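Local structure of aq_2013 protein (Aquifex aeolicus, 2P6C) at residues A[4-9]-A[29-34]; A[18-23]-A[53-58]; A[77-80]-A[85-88]. The protein is of unknown function but belongs to the YjbQ (UPF0047) family and assembles from three copies of the same chain. All blocks are in the same frame, centred on the assembly; numbering follows the deposited sequence.

Contact 1: residues A[4-9]-A[29-34]; sequences YTKYLT and VEESEV
The ring of Tyr4 lies with one face over the last turn of helix 22-32, where Glu31 C and Ser32 N each stand 4.2 Å above its plane, offset toward the rim. A flat aromatic group suits this place because it can rest on helix backbone while its hydroxyl reaches beyond. With CG anti to the backbone N (chi1 -179°), the ring swings away from strand 2-10, which pairs with strand 128-136 at the side of the four-stranded antiparallel sheet, and Tyr4 CB comes to 3.4 Å from Ser32 CB. At the far end, Tyr4 OH lies 2.5 Å from Glu31 OE1, a close approach that is at most a weak hydrogen bond, the carboxylate plane being turned 66° from the ring. Lys6, two residues along the strand, bends its chain so that NZ approaches that same OE1 at 3.7 Å, a long salt bridge. Ser32 fits the helix end: its OG hydrogen-bonds to Val29 O at 2.9 Å and accepts from Val34 N in an ST turn, while its CB carries the touch with Tyr4. The nearby ammonium of Lys6 would probably favour the charged form of Glu31.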
loop_
_atom_site.group_PDB
_atom_site.type_symbol
_atom_site.label_atom_id
_atom_site.label_comp_id
_atom_site.label_asym_id
_atom_site.label_seq_id
_atom_site.Cartn_x
_atom_site.Cartn_y
_atom_site.Cartn_z
ATOM N N TYR A 4 -1.600 20.365 5.979
ATOM C CA TYR A 4 -0.442 20.969 5.358
ATOM C C TYR A 4 -0.131 20.209 4.076
ATOM O O TYR A 4 -0.113 18.978 4.075
ATOM C CB TYR A 4 0.715 20.875 6.352
ATOM C CG TYR A 4 1.969 21.480 5.836
ATOM C CD1 TYR A 4 2.153 22.855 5.886
ATOM C CD2 TYR A 4 2.924 20.703 5.177
ATOM C CE1 TYR A 4 3.245 23.454 5.279
ATOM C CE2 TYR A 4 4.029 21.301 4.560
ATOM C CZ TYR A 4 4.173 22.682 4.612
ATOM O OH TYR A 4 5.191 23.322 3.942
ATOM N N THR A 5 0.096 20.934 2.986
ATOM C CA THR A 5 0.393 20.305 1.715
ATOM C C THR A 5 1.688 20.847 1.139
ATOM O O THR A 5 1.973 22.039 1.252
ATOM C CB THR A 5 -0.736 20.570 0.721
ATOM O OG1 THR A 5 -1.985 20.200 1.312
ATOM C CG2 THR A 5 -0.530 19.764 -0.553
ATOM N N LYS A 6 2.478 19.957 0.545
ATOM C CA LYS A 6 3.750 20.325 -0.074
ATOM C C LYS A 6 4.057 19.330 -1.184
ATOM O O LYS A 6 3.884 18.121 -1.007
ATOM C CB LYS A 6 4.886 20.317 0.955
ATOM C CG LYS A 6 6.251 20.711 0.389
ATOM C CD LYS A 6 6.413 22.226 0.275
ATOM C CE LYS A 6 7.876 22.627 0.077
ATOM N NZ LYS A 6 8.732 22.236 1.237
ATOM N N TYR A 7 4.492 19.844 -2.334
ATOM C CA TYR A 7 4.831 19.001 -3.473
ATOM C C TYR A 7 6.338 19.003 -3.718
ATOM O O TYR A 7 6.984 20.053 -3.703
ATOM C CB TYR A 7 4.125 19.487 -4.747
ATOM C CG TYR A 7 2.619 19.570 -4.634
ATOM C CD1 TYR A 7 2.007 20.646 -3.995
ATOM C CD2 TYR A 7 1.805 18.562 -5.152
ATOM C CE1 TYR A 7 0.627 20.721 -3.873
ATOM C CE2 TYR A 7 0.417 18.626 -5.036
ATOM C CZ TYR A 7 -0.164 19.708 -4.394
ATOM O OH TYR A 7 -1.531 19.772 -4.259
ATOM N N LEU A 8 6.896 17.822 -3.934
ATOM C CA LEU A 8 8.313 17.699 -4.212
ATOM C C LEU A 8 8.436 17.375 -5.693
ATOM O O LEU A 8 7.699 16.538 -6.221
ATOM C CB LEU A 8 8.933 16.586 -3.363
ATOM C CG LEU A 8 8.772 16.735 -1.848
ATOM C CD1 LEU A 8 9.485 15.579 -1.162
ATOM C CD2 LEU A 8 9.328 18.071 -1.375
ATOM N N THR A 9 9.355 18.057 -6.366
ATOM C CA THR A 9 9.549 17.834 -7.792
ATOM C C THR A 9 10.915 17.223 -8.088
ATOM O O THR A 9 11.944 17.647 -7.547
ATOM C CB THR A 9 9.394 19.145 -8.599
ATOM O OG1 THR A 9 8.055 19.627 -8.446
ATOM C CG2 THR A 9 9.674 18.906 -10.081
ATOM N N VAL A 29 6.965 18.032 7.876
ATOM C CA VAL A 29 6.313 17.751 9.155
ATOM C C VAL A 29 6.554 18.887 10.133
ATOM O O VAL A 29 5.678 19.288 10.889
ATOM C CB VAL A 29 6.862 16.444 9.752
ATOM C CG1 VAL A 29 6.623 16.420 11.261
ATOM C CG2 VAL A 29 6.174 15.252 9.116
ATOM N N GLU A 30 7.754 19.452 10.116
ATOM C CA GLU A 30 8.055 20.575 10.995
ATOM C C GLU A 30 7.227 21.829 10.662
ATOM O O GLU A 30 6.651 22.440 11.525
ATOM C CB GLU A 30 9.558 20.889 10.965
ATOM C CG GLU A 30 9.909 22.094 11.850
ATOM C CD GLU A 30 11.397 22.179 12.189
ATOM O OE1 GLU A 30 12.194 21.406 11.631
ATOM O OE2 GLU A 30 11.742 23.032 13.018
ATOM N N GLU A 31 7.219 22.183 9.341
ATOM C CA GLU A 31 6.467 23.320 8.782
ATOM C C GLU A 31 4.938 23.247 9.106
ATOM O O GLU A 31 4.216 24.234 9.060
ATOM C CB GLU A 31 6.729 23.370 7.258
ATOM C CG GLU A 31 8.200 23.705 6.893
ATOM C CD GLU A 31 8.443 23.640 5.383
ATOM O OE1 GLU A 31 7.584 23.126 4.668
ATOM O OE2 GLU A 31 9.488 24.102 4.931
ATOM N N SER A 32 4.456 22.020 9.287
ATOM C CA SER A 32 3.017 21.787 9.433
ATOM C C SER A 32 2.597 22.095 10.863
ATOM O O SER A 32 1.420 22.315 11.143
ATOM C CB SER A 32 2.662 20.329 9.133
ATOM O OG SER A 32 2.864 19.520 10.278
ATOM N N GLU A 33 3.579 22.095 11.760
ATOM C CA GLU A 33 3.368 22.348 13.181
ATOM C C GLU A 33 2.462 21.290 13.822
ATOM O O GLU A 33 2.006 21.423 14.950
ATOM C CB GLU A 33 2.749 23.739 13.329
ATOM C CG GLU A 33 3.742 24.853 12.992
ATOM C CD GLU A 33 3.165 26.187 13.403
ATOM O OE1 GLU A 33 2.031 26.469 13.044
ATOM O OE2 GLU A 33 3.866 26.948 14.066
ATOM N N VAL A 34 2.185 20.206 13.102
ATOM C CA VAL A 34 1.344 19.107 13.594
ATOM C C VAL A 34 2.108 18.369 14.706
ATOM O O VAL A 34 3.298 18.097 14.603
ATOM C CB VAL A 34 0.846 18.155 12.423
ATOM C CG1 VAL A 34 0.285 16.860 13.008
ATOM C CG2 VAL A 34 -0.238 18.848 11.618
#

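Contact 2: residues A[18-23]-A[53-58]; sequences LIRITD and QDDEEG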
loop_
_atom_site.group_PDB
_atom_site.type_symbol
_atom_site.label_atom_id
_atom_site.label_comp_id
_atom_site.label_asym_id
_atom_site.label_seq_id
_atom_site.Cartn_x
_atom_site.Cartn_y
_atom_site.Cartn_z
ATOM N N LEU A 18 17.002 5.963 -7.239
ATOM C CA LEU A 18 16.601 5.897 -5.852
ATOM C C LEU A 18 16.920 7.240 -5.245
ATOM O O LEU A 18 18.072 7.630 -5.107
ATOM C CB LEU A 18 17.402 4.779 -5.142
ATOM C CG LEU A 18 16.621 4.023 -4.037
ATOM C CD1 LEU A 18 15.110 4.028 -4.280
ATOM C CD2 LEU A 18 17.031 2.556 -3.923
ATOM N N ILE A 19 15.977 8.055 -4.787
ATOM C CA ILE A 19 16.299 9.345 -4.174
ATOM C C ILE A 19 15.812 9.463 -2.737
ATOM O O ILE A 19 14.621 9.298 -2.473
ATOM C CB ILE A 19 15.647 10.509 -4.951
ATOM C CG1 ILE A 19 15.961 10.400 -6.442
ATOM C CG2 ILE A 19 16.170 11.845 -4.412
ATOM C CD1 ILE A 19 17.409 10.657 -6.764
ATOM N N ARG A 20 16.721 9.771 -1.815
ATOM C CA ARG A 20 16.329 9.926 -0.433
ATOM C C ARG A 20 15.501 11.185 -0.265
ATOM O O ARG A 20 15.858 12.261 -0.728
ATOM C CB ARG A 20 17.595 10.034 0.410
ATOM C CG ARG A 20 18.235 8.673 0.660
ATOM C CD ARG A 20 19.430 8.782 1.607
ATOM N NE ARG A 20 19.842 7.453 2.041
ATOM C CZ ARG A 20 20.577 6.727 1.184
ATOM N NH1 ARG A 20 20.950 7.240 0.022
ATOM N NH2 ARG A 20 20.858 5.457 1.474
ATOM N N ILE A 21 14.347 11.048 0.377
ATOM C CA ILE A 21 13.472 12.247 0.589
ATOM C C ILE A 21 13.011 12.297 2.021
ATOM O O ILE A 21 12.136 13.068 2.393
ATOM C CB ILE A 21 12.189 12.284 -0.307
ATOM C CG1 ILE A 21 11.396 10.990 -0.103
ATOM C CG2 ILE A 21 12.601 12.360 -1.790
ATOM C CD1 ILE A 21 10.030 11.021 -0.782
ATOM N N THR A 22 13.601 11.502 2.906
ATOM C CA THR A 22 13.205 11.534 4.309
ATOM C C THR A 22 13.327 12.931 4.924
ATOM O O THR A 22 12.403 13.409 5.579
ATOM C CB THR A 22 14.030 10.539 5.140
ATOM O OG1 THR A 22 13.763 9.207 4.677
ATOM C CG2 THR A 22 13.668 10.641 6.610
ATOM N N ASP A 23 14.461 13.594 4.712
ATOM C CA ASP A 23 14.633 14.931 5.269
ATOM C C ASP A 23 13.638 15.914 4.673
ATOM O O ASP A 23 13.193 16.830 5.353
ATOM C CB ASP A 23 16.062 15.430 5.064
ATOM C CG ASP A 23 17.021 14.870 6.093
ATOM O OD1 ASP A 23 16.549 14.229 7.066
ATOM O OD2 ASP A 23 18.242 15.077 5.932
ATOM N N GLN A 53 12.376 1.807 2.309
ATOM C CA GLN A 53 13.424 0.805 2.319
ATOM C C GLN A 53 14.413 1.172 3.394
ATOM O O GLN A 53 14.193 2.073 4.156
ATOM C CB GLN A 53 14.167 0.874 1.016
ATOM C CG GLN A 53 13.285 0.396 -0.107
ATOM C CD GLN A 53 13.068 -1.091 0.021
ATOM O OE1 GLN A 53 13.792 -1.913 -0.518
ATOM N NE2 GLN A 53 11.944 -1.424 0.688
ATOM N N ASP A 54 15.517 0.434 3.470
ATOM C CA ASP A 54 16.566 1.021 4.289
ATOM C C ASP A 54 17.741 1.483 3.426
ATOM O O ASP A 54 17.680 1.478 2.213
ATOM C CB ASP A 54 16.982 0.060 5.456
ATOM C CG ASP A 54 17.758 -1.174 4.990
ATOM O OD1 ASP A 54 18.437 -1.092 3.969
ATOM O OD2 ASP A 54 17.700 -2.199 5.678
ATOM N N ASP A 55 18.819 1.917 4.084
ATOM C CA ASP A 55 19.937 2.556 3.336
ATOM C C ASP A 55 20.981 1.596 2.745
ATOM O O ASP A 55 21.791 1.961 1.902
ATOM C CB ASP A 55 20.675 3.474 4.279
ATOM C CG ASP A 55 19.766 4.645 4.617
ATOM O OD1 ASP A 55 19.317 5.327 3.699
ATOM O OD2 ASP A 55 19.477 4.822 5.800
ATOM N N GLU A 56 21.010 0.336 3.156
ATOM C CA GLU A 56 22.077 -0.561 2.675
ATOM C C GLU A 56 22.152 -0.690 1.133
ATOM O O GLU A 56 21.178 -1.004 0.461
ATOM C CB GLU A 56 21.853 -1.936 3.304
ATOM C CG GLU A 56 23.163 -2.690 3.531
ATOM C CD GLU A 56 23.455 -3.547 2.323
ATOM O OE1 GLU A 56 22.604 -4.340 1.948
ATOM O OE2 GLU A 56 24.544 -3.416 1.764
ATOM N N GLU A 57 23.355 -0.433 0.618
ATOM C CA GLU A 57 23.812 -0.485 -0.783
ATOM C C GLU A 57 23.397 -1.775 -1.523
ATOM O O GLU A 57 22.859 -1.748 -2.621
ATOM C CB GLU A 57 25.336 -0.345 -0.802
ATOM C CG GLU A 57 25.977 -1.064 -1.992
ATOM C CD GLU A 57 27.479 -1.096 -1.812
ATOM O OE1 GLU A 57 27.948 -1.812 -0.938
ATOM O OE2 GLU A 57 28.168 -0.383 -2.538
ATOM N N GLY A 58 23.808 -2.865 -0.888
ATOM C CA GLY A 58 23.572 -4.166 -1.476
ATOM C C GLY A 58 22.079 -4.376 -1.659
ATOM O O GLY A 58 21.639 -4.929 -2.671
#
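Arg20 leaves its strand with CG beside the backbone N, runs extended from CG to NE, and then turns at chi4 (79°), which presents the NE and NH2 edge of its guanidinium to Asp55. Asp55 likewise holds CG beside its backbone N, and this carries OD1 toward the arginine although neither CB points straight across. The grip is side-on and both nitrogens close on one atom: Arg20 NE to Asp55 OD1 is 2.7 Å with an angle of 135° at the hydrogen, and Arg20 NH2 to Asp55 OD1 is also 2.7 Å, at 142°. OD1 lies close to the guanidinium plane, yet both donors rise from the same face of the carboxylate, NH2 on its anti side. Arginine suits a surface strand here because its long chain bridges a gap of 9.0 Å between Arg20 CA and Asp55 CA.

The pair spans the antiparallel three-stranded sheet in which strand 116-121 lies between 17-20 and 48-53. Phe118 and Glu116 of that central strand touch the arginine and the aspartate respectively, and Glu116 adds a long, weak ion pair to Arg20 NE.

Beyond the bridge, the acidic run 54-57 shapes the start of helix 57-70. Asp54 OD1 accepts from Glu56 N at 3.1 Å, an Asx turn, and Glu56, the N-cap residue, takes Gly58 N on its OE2 at 2.8 Å. Gly58 has no side chain to compete with the carboxylate lying over it. The other oxygen of Glu56, OE1, turns to a neighbouring subunit, while Glu57 makes a salt bridge to Arg81 of that same neighbouring chain.

Contact 3: residues A[77-80]-A[85-88]; sequences YKHH and DNGD. With PO4 (phosphate ion), chain E.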
loop_
_atom_site.group_PDB
_atom_site.type_symbol
_atom_site.label_atom_id
_atom_site.label_comp_id
_atom_site.label_asym_id
_atom_site.label_seq_id
_atom_site.Cartn_x
_atom_site.Cartn_y
_atom_site.Cartn_z
ATOM N N TYR A 77 5.435 -5.043 -24.793
ATOM C CA TYR A 77 4.234 -4.807 -23.966
ATOM C C TYR A 77 3.209 -4.139 -24.863
ATOM O O TYR A 77 3.568 -3.399 -25.776
ATOM C CB TYR A 77 4.569 -3.847 -22.788
ATOM C CG TYR A 77 5.277 -4.519 -21.637
ATOM C CD1 TYR A 77 4.738 -5.647 -21.028
ATOM C CD2 TYR A 77 6.493 -4.009 -21.158
ATOM C CE1 TYR A 77 5.399 -6.273 -19.978
ATOM C CE2 TYR A 77 7.154 -4.637 -20.106
ATOM C CZ TYR A 77 6.612 -5.763 -19.521
ATOM O OH TYR A 77 7.282 -6.426 -18.519
ATOM N N LYS A 78 1.933 -4.405 -24.612
ATOM C CA LYS A 78 0.872 -3.838 -25.426
ATOM C C LYS A 78 0.852 -2.321 -25.321
ATOM O O LYS A 78 0.451 -1.626 -26.257
ATOM C CB LYS A 78 -0.480 -4.413 -25.003
ATOM C CG LYS A 78 -0.575 -5.928 -25.138
ATOM C CD LYS A 78 -0.205 -6.387 -26.538
ATOM C CE LYS A 78 -0.512 -7.863 -26.720
ATOM N NZ LYS A 78 0.159 -8.687 -25.668
ATOM N N HIS A 79 1.296 -1.812 -24.176
ATOM C CA HIS A 79 1.346 -0.361 -23.942
ATOM C C HIS A 79 2.158 0.324 -25.048
ATOM O O HIS A 79 1.999 1.498 -25.344
ATOM C CB HIS A 79 1.984 -0.094 -22.564
ATOM C CG HIS A 79 2.034 1.395 -22.270
ATOM N ND1 HIS A 79 0.942 2.206 -22.304
ATOM C CD2 HIS A 79 3.145 2.168 -21.875
ATOM C CE1 HIS A 79 1.397 3.432 -21.952
ATOM N NE2 HIS A 79 2.710 3.440 -21.691
ATOM N N HIS A 80 3.067 -0.468 -25.651
ATOM C CA HIS A 80 3.949 0.059 -26.702
ATOM C C HIS A 80 3.211 0.441 -27.985
ATOM O O HIS A 80 3.786 0.973 -28.930
ATOM C CB HIS A 80 4.992 -1.019 -27.013
ATOM C CG HIS A 80 5.898 -0.577 -28.146
ATOM N ND1 HIS A 80 5.919 -1.193 -29.355
ATOM C CD2 HIS A 80 6.921 0.388 -28.119
ATOM C CE1 HIS A 80 6.920 -0.597 -30.042
ATOM N NE2 HIS A 80 7.538 0.352 -29.329
ATOM N N ASP A 85 7.581 2.860 -24.447
ATOM C CA ASP A 85 7.958 1.532 -24.001
ATOM C C ASP A 85 8.494 1.560 -22.577
ATOM O O ASP A 85 9.542 1.006 -22.271
ATOM C CB ASP A 85 9.015 0.971 -24.958
ATOM C CG ASP A 85 10.279 1.829 -24.939
ATOM O OD1 ASP A 85 10.306 2.827 -24.213
ATOM O OD2 ASP A 85 11.228 1.480 -25.636
ATOM N N ASN A 86 7.690 2.195 -21.730
ATOM C CA ASN A 86 7.979 2.274 -20.316
ATOM C C ASN A 86 7.014 1.395 -19.542
ATOM O O ASN A 86 6.831 1.536 -18.339
ATOM C CB ASN A 86 7.855 3.736 -19.865
ATOM C CG ASN A 86 6.418 4.190 -19.946
ATOM O OD1 ASN A 86 5.558 3.525 -20.516
ATOM N ND2 ASN A 86 6.163 5.372 -19.360
ATOM N N GLY A 87 6.396 0.463 -20.263
ATOM C CA GLY A 87 5.462 -0.459 -19.641
ATOM C C GLY A 87 5.992 -1.048 -18.345
ATOM O O GLY A 87 5.269 -1.114 -17.351
ATOM N N ASP A 88 7.255 -1.469 -18.338
ATOM C CA ASP A 88 7.829 -2.056 -17.129
ATOM C C ASP A 88 7.795 -1.091 -15.943
ATOM O O ASP A 88 7.695 -1.519 -14.792
ATOM C CB ASP A 88 9.273 -2.528 -17.369
ATOM C CG ASP A 88 10.265 -1.373 -17.500
ATOM O OD1 ASP A 88 10.336 -0.767 -18.587
ATOM O OD2 ASP A 88 10.977 -1.076 -16.513
HETATM P P PO4 E . 3.360 7.334 -19.682
HETATM O O1 PO4 E . 2.374 8.019 -18.912
HETATM O O2 PO4 E . 3.258 5.927 -19.852
HETATM O O3 PO4 E . 4.747 7.617 -19.047
HETATM O O4 PO4 E . 3.477 7.890 -21.015
#
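The His79 and Asn86 side chains cross obliquely, the amide oxygen at the ring's edge, at a phosphate site where the 3-10 segment that begins at Lys78 packs against the N terminus of helix 87-96. His79 NE2 donates to the phosphate O2 at 3.1 Å. Asn86 ND2 adds a second bond to that oxygen, 3.0 Å and fairly straight at 159°, and a weak one to the phosphate O3. Asn86 OD1 lies in the plane of the His79 ring, 3.1 Å from NE2, and ring and amide are nearly coplanar. Asn86 sits at the N-cap position but makes no capping bond; an amide suits the site because its NH2 can donate to the anion while its oxygen turns to the histidine edge. The ion probably came from the crystallisation liquor, but it may mark a real pocket, and His90 NE2 also binds it.

In the next shell, Glu56 of a neighbouring subunit hydrogen-bonds to His79 ND1 and Asp123 to Asn86 ND2, fixing how both groups are turned. Gly87, lacking a side chain, lets Tyr77 come close, with CD2 4.0 Å from Gly87 CA; the Tyr77 hydroxyl is held by Pro72 O. Farther out, His80 CD2 rests 3.8 Å from Asp85 CB.

Overall arrangement
From the N terminus, contact 1 closes the first loop, joining strand 2-10, outermost in this chain's sheet, to the C-terminal end of helix 22-32. Before it has closed, contact 2 opens at strand 17-20 and the start of that same helix, so the two cross, and helix 22-32 serves both. Contact 2 closes at residues 53-58, tying the three-stranded sheet to the entry of helix 57-70. Contact 3 follows in series as a short local loop at the start of helix 87-96, its centre about 35 Å from that of contact 1, on the other side of the chain's centre. Contacts 2 and 3 do not touch within one chain, yet residues of each meet the other's counterparts across subunit boundaries.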